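Local coordinates for type III export protein PSCG (Pseudomonas aeruginosa, PDB 2UWJ) that acts with PscE as a cytoplasmic chaperone that keeps the needle protein PscF from polymerising before the type III secretion needle is assembled, at residues C[44-49]-C[56-61]; C[73-78]-C[89-94]. All blocks are in the same frame, centred on the assembly; numbering follows the deposited sequence.

Interaction 1 of 2, residues C[44-49]-C[56-61]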
loop_
_atom_site.group_PDB
_atom_site.type_symbol
_atom_site.label_atom_id
_atom_site.label_comp_id
_atom_site.label_asym_id
_atom_site.label_seq_id
_atom_site.Cartn_x
_atom_site.Cartn_y
_atom_site.Cartn_z
ATOM N N ILE C 44 13.553 7.584 -4.955
ATOM C CA ILE C 44 14.010 6.701 -6.044
ATOM C C ILE C 44 15.512 6.805 -6.285
ATOM O O ILE C 44 16.208 5.788 -6.415
ATOM C CB ILE C 44 13.225 7.022 -7.377
ATOM C CG1 ILE C 44 11.736 6.573 -7.229
ATOM C CG2 ILE C 44 13.886 6.307 -8.569
ATOM C CD1 ILE C 44 10.715 7.435 -8.185
ATOM N N ARG C 45 16.010 8.029 -6.318
ATOM C CA ARG C 45 17.435 8.292 -6.517
ATOM C C ARG C 45 18.230 7.583 -5.422
ATOM O O ARG C 45 19.208 6.901 -5.698
ATOM C CB ARG C 45 17.693 9.807 -6.400
ATOM C CG ARG C 45 17.361 10.633 -7.694
ATOM C CD ARG C 45 17.774 12.070 -7.500
ATOM N NE ARG C 45 17.363 12.926 -8.620
ATOM C CZ ARG C 45 17.980 12.949 -9.801
ATOM N NH1 ARG C 45 19.021 12.150 -9.996
ATOM N NH2 ARG C 45 17.595 13.790 -10.771
ATOM N N ILE C 46 17.809 7.789 -4.174
ATOM C CA ILE C 46 18.521 7.183 -3.031
ATOM C C ILE C 46 18.479 5.622 -3.024
ATOM O O ILE C 46 19.501 4.936 -2.833
ATOM C CB ILE C 46 17.967 7.731 -1.734
ATOM C CG1 ILE C 46 18.425 9.194 -1.606
ATOM C CG2 ILE C 46 18.484 6.862 -0.531
ATOM C CD1 ILE C 46 17.695 10.009 -0.521
ATOM N N SER C 47 17.300 5.072 -3.289
ATOM C CA SER C 47 17.150 3.638 -3.332
ATOM C C SER C 47 18.029 3.055 -4.452
ATOM O O SER C 47 18.722 2.026 -4.260
ATOM C CB SER C 47 15.681 3.249 -3.567
ATOM O OG SER C 47 15.564 1.843 -3.726
ATOM N N SER C 48 18.013 3.697 -5.615
ATOM C CA SER C 48 18.787 3.206 -6.749
ATOM C C SER C 48 20.286 3.238 -6.415
ATOM O O SER C 48 20.993 2.268 -6.661
ATOM C CB SER C 48 18.574 4.076 -7.987
ATOM O OG SER C 48 19.460 3.632 -8.994
ATOM N N LEU C 49 20.749 4.355 -5.844
ATOM C CA LEU C 49 22.167 4.459 -5.490
ATOM C C LEU C 49 22.537 3.455 -4.381
ATOM O O LEU C 49 23.523 2.718 -4.498
ATOM C CB LEU C 49 22.500 5.884 -5.067
ATOM C CG LEU C 49 22.511 6.899 -6.222
ATOM C CD1 LEU C 49 22.547 8.298 -5.575
ATOM C CD2 LEU C 49 23.775 6.694 -7.179
ATOM N N GLN C 56 28.121 6.404 -0.545
ATOM C CA GLN C 56 28.568 7.774 -0.345
ATOM C C GLN C 56 27.742 8.748 -1.189
ATOM O O GLN C 56 27.378 9.818 -0.729
ATOM C CB GLN C 56 30.089 7.904 -0.644
ATOM C CG GLN C 56 30.973 7.517 0.572
ATOM C CD GLN C 56 30.857 8.503 1.765
ATOM O OE1 GLN C 56 30.079 9.486 1.742
ATOM N NE2 GLN C 56 31.642 8.239 2.815
ATOM N N GLU C 57 27.446 8.383 -2.423
ATOM C CA GLU C 57 26.644 9.276 -3.250
ATOM C C GLU C 57 25.199 9.367 -2.685
ATOM O O GLU C 57 24.601 10.450 -2.691
ATOM C CB GLU C 57 26.632 8.796 -4.700
ATOM C CG GLU C 57 28.067 8.848 -5.376
ATOM C CD GLU C 57 28.059 8.023 -6.652
ATOM O OE1 GLU C 57 27.619 8.517 -7.712
ATOM O OE2 GLU C 57 28.457 6.845 -6.543
ATOM N N ALA C 58 24.646 8.252 -2.198
ATOM C CA ALA C 58 23.291 8.306 -1.617
ATOM C C ALA C 58 23.334 9.220 -0.399
ATOM O O ALA C 58 22.422 10.023 -0.190
ATOM C CB ALA C 58 22.770 6.871 -1.243
ATOM N N LEU C 59 24.424 9.158 0.367
ATOM C CA LEU C 59 24.558 9.968 1.569
ATOM C C LEU C 59 24.775 11.459 1.286
ATOM O O LEU C 59 24.617 12.273 2.173
ATOM C CB LEU C 59 25.689 9.444 2.470
ATOM C CG LEU C 59 25.288 8.287 3.407
ATOM C CD1 LEU C 59 26.612 7.696 3.977
ATOM C CD2 LEU C 59 24.336 8.799 4.596
ATOM N N ALA C 60 25.114 11.830 0.051
ATOM C CA ALA C 60 25.243 13.267 -0.226
ATOM C C ALA C 60 23.862 13.960 0.047
ATOM O O ALA C 60 23.818 15.143 0.393
ATOM C CB ALA C 60 25.676 13.508 -1.685
ATOM N N PHE C 61 22.763 13.212 -0.078
ATOM C CA PHE C 61 21.399 13.776 0.139
ATOM C C PHE C 61 21.023 13.924 1.627
ATOM O O PHE C 61 20.046 14.620 1.973
ATOM C CB PHE C 61 20.360 12.905 -0.574
ATOM C CG PHE C 61 20.410 12.985 -2.100
ATOM C CD1 PHE C 61 20.092 14.167 -2.764
ATOM C CD2 PHE C 61 20.733 11.869 -2.860
ATOM C CE1 PHE C 61 20.093 14.233 -4.178
ATOM C CE2 PHE C 61 20.737 11.917 -4.247
ATOM C CZ PHE C 61 20.416 13.099 -4.919
#
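Apolar packing of I46 and L49 against A58 and F61 joins helix 38-51 to the short helix 55-59 that follows it, a helical hairpin in a TPR-like all-helical fold. Between the two segments the backbones come nearest at I46 and A58, with CA atoms 5.1 Å apart, and alanine suits that place because its single methyl lets the backbones draw together. That methyl, A58 CB, lies 4.0 Å from L49 CB and also near the carbonyl oxygen of I46. The branched I46 and L49 offer several apolar carbons to this methyl and to the F61 ring. L49 reaches farther across: with CG anti to its own carbonyl carbon (chi1 -72°), it lays CD1 along the backbone of E57 and A58, 4.0 Å from A58 CA. E57 sends its carboxylate to R54, leaving its CB beside L49.

At the other end of the contact F61, large enough to span to helix 38-51, turns its ring that way, and three side chains gather round it. I46 and F61 run alongside one another with opposed headings, so that I46 CD1 touches F61 CB while I46 CG1 approaches F61 CD2. L49 CD1 arrives at the edge of the ring, near its plane, 4.3 Å from F61 CE2. R45 has two roles, suiting its aliphatic stem and charged end: NE forms a salt bridge with E33 on helix 22-34, while the extended stem lies athwart F61. The R45 guanidinium plane is 38° from that of the F61 ring, but the contact is made by the methylene: R45 CD lies 3.8 Å from F61 CZ.

Interaction 2 of 2, residues C[73-78]-C[89-94]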
loop_
_atom_site.group_PDB
_atom_site.type_symbol
_atom_site.label_atom_id
_atom_site.label_comp_id
_atom_site.label_asym_id
_atom_site.label_seq_id
_atom_site.Cartn_x
_atom_site.Cartn_y
_atom_site.Cartn_z
ATOM N N TRP C 73 17.124 5.302 4.949
ATOM C CA TRP C 73 18.057 5.002 3.886
ATOM C C TRP C 73 19.449 5.485 4.253
ATOM O O TRP C 73 20.430 4.776 3.960
ATOM C CB TRP C 73 17.649 5.654 2.553
ATOM C CG TRP C 73 16.325 5.168 2.120
ATOM C CD1 TRP C 73 15.088 5.687 2.455
ATOM C CD2 TRP C 73 16.076 4.031 1.292
ATOM N NE1 TRP C 73 14.078 4.925 1.867
ATOM C CE2 TRP C 73 14.670 3.910 1.145
ATOM C CE3 TRP C 73 16.913 3.096 0.652
ATOM C CZ2 TRP C 73 14.089 2.884 0.372
ATOM C CZ3 TRP C 73 16.318 2.073 -0.118
ATOM C CH2 TRP C 73 14.945 1.982 -0.250
ATOM N N PHE C 74 19.568 6.654 4.876
ATOM C CA PHE C 74 20.906 7.142 5.270
ATOM C C PHE C 74 21.497 6.243 6.393
ATOM O O PHE C 74 22.698 5.944 6.349
ATOM C CB PHE C 74 20.857 8.626 5.688
ATOM C CG PHE C 74 20.212 9.510 4.634
ATOM C CD1 PHE C 74 20.516 9.332 3.288
ATOM C CD2 PHE C 74 19.281 10.506 4.998
ATOM C CE1 PHE C 74 19.897 10.147 2.286
ATOM C CE2 PHE C 74 18.668 11.314 4.019
ATOM C CZ PHE C 74 18.969 11.136 2.676
ATOM N N ALA C 75 20.675 5.822 7.368
ATOM C CA ALA C 75 21.155 4.872 8.404
ATOM C C ALA C 75 21.688 3.581 7.677
ATOM O O ALA C 75 22.761 3.046 8.004
ATOM C CB ALA C 75 20.006 4.455 9.324
ATOM N N LEU C 76 20.938 3.090 6.696
ATOM C CA LEU C 76 21.356 1.834 6.015
ATOM C C LEU C 76 22.703 2.060 5.320
ATOM O O LEU C 76 23.573 1.154 5.322
ATOM C CB LEU C 76 20.312 1.364 4.982
ATOM C CG LEU C 76 19.021 0.750 5.626
ATOM C CD1 LEU C 76 17.928 0.595 4.569
ATOM C CD2 LEU C 76 19.329 -0.573 6.272
ATOM N N CYS C 77 22.873 3.236 4.700
ATOM C CA CYS C 77 24.125 3.569 3.999
ATOM C C CYS C 77 25.306 3.615 4.994
ATOM O O CYS C 77 26.433 3.105 4.721
ATOM C CB CYS C 77 23.992 4.929 3.272
ATOM S SG CYS C 77 23.026 4.796 1.757
ATOM N N GLU C 78 25.075 4.262 6.121
ATOM C CA GLU C 78 26.115 4.363 7.164
ATOM C C GLU C 78 26.473 2.924 7.648
ATOM O O GLU C 78 27.658 2.590 7.888
ATOM C CB GLU C 78 25.589 5.230 8.332
ATOM C CG GLU C 78 25.675 6.716 8.000
ATOM C CD GLU C 78 24.830 7.609 8.921
ATOM O OE1 GLU C 78 23.863 7.118 9.525
ATOM O OE2 GLU C 78 25.153 8.791 9.009
ATOM N N ARG C 89 24.113 7.546 16.165
ATOM C CA ARG C 89 23.522 8.872 16.430
ATOM C C ARG C 89 22.233 9.048 15.592
ATOM O O ARG C 89 21.214 9.565 16.083
ATOM C CB ARG C 89 24.477 10.022 16.062
ATOM C CG ARG C 89 25.692 10.175 17.009
ATOM C CD ARG C 89 26.504 11.432 16.684
ATOM N NE ARG C 89 27.120 11.442 15.352
ATOM C CZ ARG C 89 28.271 10.848 15.037
ATOM N NH1 ARG C 89 28.961 10.167 15.961
ATOM N NH2 ARG C 89 28.750 10.955 13.795
ATOM N N ARG C 90 22.281 8.666 14.318
ATOM C CA ARG C 90 21.082 8.806 13.489
ATOM C C ARG C 90 19.932 7.972 14.093
ATOM O O ARG C 90 18.804 8.476 14.275
ATOM C CB ARG C 90 21.381 8.383 12.023
ATOM C CG ARG C 90 20.205 8.706 11.055
ATOM C CD ARG C 90 20.578 8.404 9.592
ATOM N NE ARG C 90 21.833 9.036 9.149
ATOM C CZ ARG C 90 21.969 10.272 8.644
ATOM N NH1 ARG C 90 20.933 11.109 8.489
ATOM N NH2 ARG C 90 23.168 10.674 8.236
ATOM N N LEU C 91 20.192 6.696 14.412
ATOM C CA LEU C 91 19.136 5.867 15.008
ATOM C C LEU C 91 18.602 6.472 16.309
ATOM O O LEU C 91 17.379 6.545 16.511
ATOM C CB LEU C 91 19.595 4.422 15.256
ATOM C CG LEU C 91 19.985 3.626 14.020
ATOM C CD1 LEU C 91 20.262 2.169 14.406
ATOM C CD2 LEU C 91 18.816 3.740 12.985
ATOM N N ALA C 92 19.496 6.959 17.172
ATOM C CA ALA C 92 19.045 7.586 18.431
ATOM C C ALA C 92 18.114 8.783 18.118
ATOM O O ALA C 92 17.114 8.998 18.796
ATOM C CB ALA C 92 20.288 8.056 19.295
ATOM N N GLY C 93 18.431 9.549 17.077
ATOM C CA GLY C 93 17.580 10.671 16.714
ATOM C C GLY C 93 16.193 10.213 16.245
ATOM O O GLY C 93 15.170 10.721 16.699
ATOM N N LEU C 94 16.154 9.235 15.350
ATOM C CA LEU C 94 14.897 8.725 14.817
ATOM C C LEU C 94 14.029 8.066 15.891
ATOM O O LEU C 94 12.800 7.994 15.760
ATOM C CB LEU C 94 15.172 7.699 13.707
ATOM C CG LEU C 94 15.844 8.331 12.503
ATOM C CD1 LEU C 94 16.118 7.250 11.494
ATOM C CD2 LEU C 94 14.955 9.484 11.955
#
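A two-pronged salt bridge between E78 and R90 ties helix 71-80 to helix 84-95, whose axes here run nearly antiparallel (156°) and 10.0 Å apart. R90 presents its side: NE donates to E78 OE1 and NH2 to E78 OE2, each over 2.8 Å, so both carboxylate oxygens are engaged. Both bonds are fairly straight. The acceptors lie in or close to the guanidinium plane, yet the carboxylate is turned 43° from that plane, and its oxygens are therefore met from above their own plane. The remaining terminal nitrogen, NH1, forms a salt bridge with E71, so E78 and E71 between them engage all three nitrogens, and the two carboxylates would be expected to stabilise the positive charge of R90.

Arginine suits this place by its length and its bend. CG leaves anti to the backbone N (chi1 -172°), and a bend at chi3 swings the flat group over F74 CB and up to the E78 carboxylate. F74 CB covers one guanidinium face, 3.6 Å from R90 CZ, while R90 CD rests 3.4 Å from A75 N. The small A75 leaves space for this chain and also receives a methyl of L91, with L91 CD2 3.9 Å from A75 CB. An ion pair with a buried glutamate, flanked by alanine-leucine packing, thus joins consecutive antiparallel helices, the hairpin unit from which TPR-like folds are built.

In the fold
Interactions 1 and 2 come in series along the chain: helix 38-51 meets helix 55-59 first, and helix 71-80 then meets helix 84-95. Their centres lie about 14 Å apart, yet they touch directly, because helix 71-80 also packs on the pair formed in interaction 1. W73 lies against I46 and S47, while the ring of F74 reaches I46 and the carbonyl of A58. F74 therefore belongs to both contacts. Such side-by-side packing of successive helices is consistent with the TPR-like fold expected from the family, and S47, W73 and L76 meet a chain of another protein in the assembly, consistent with a scaffold for partner binding.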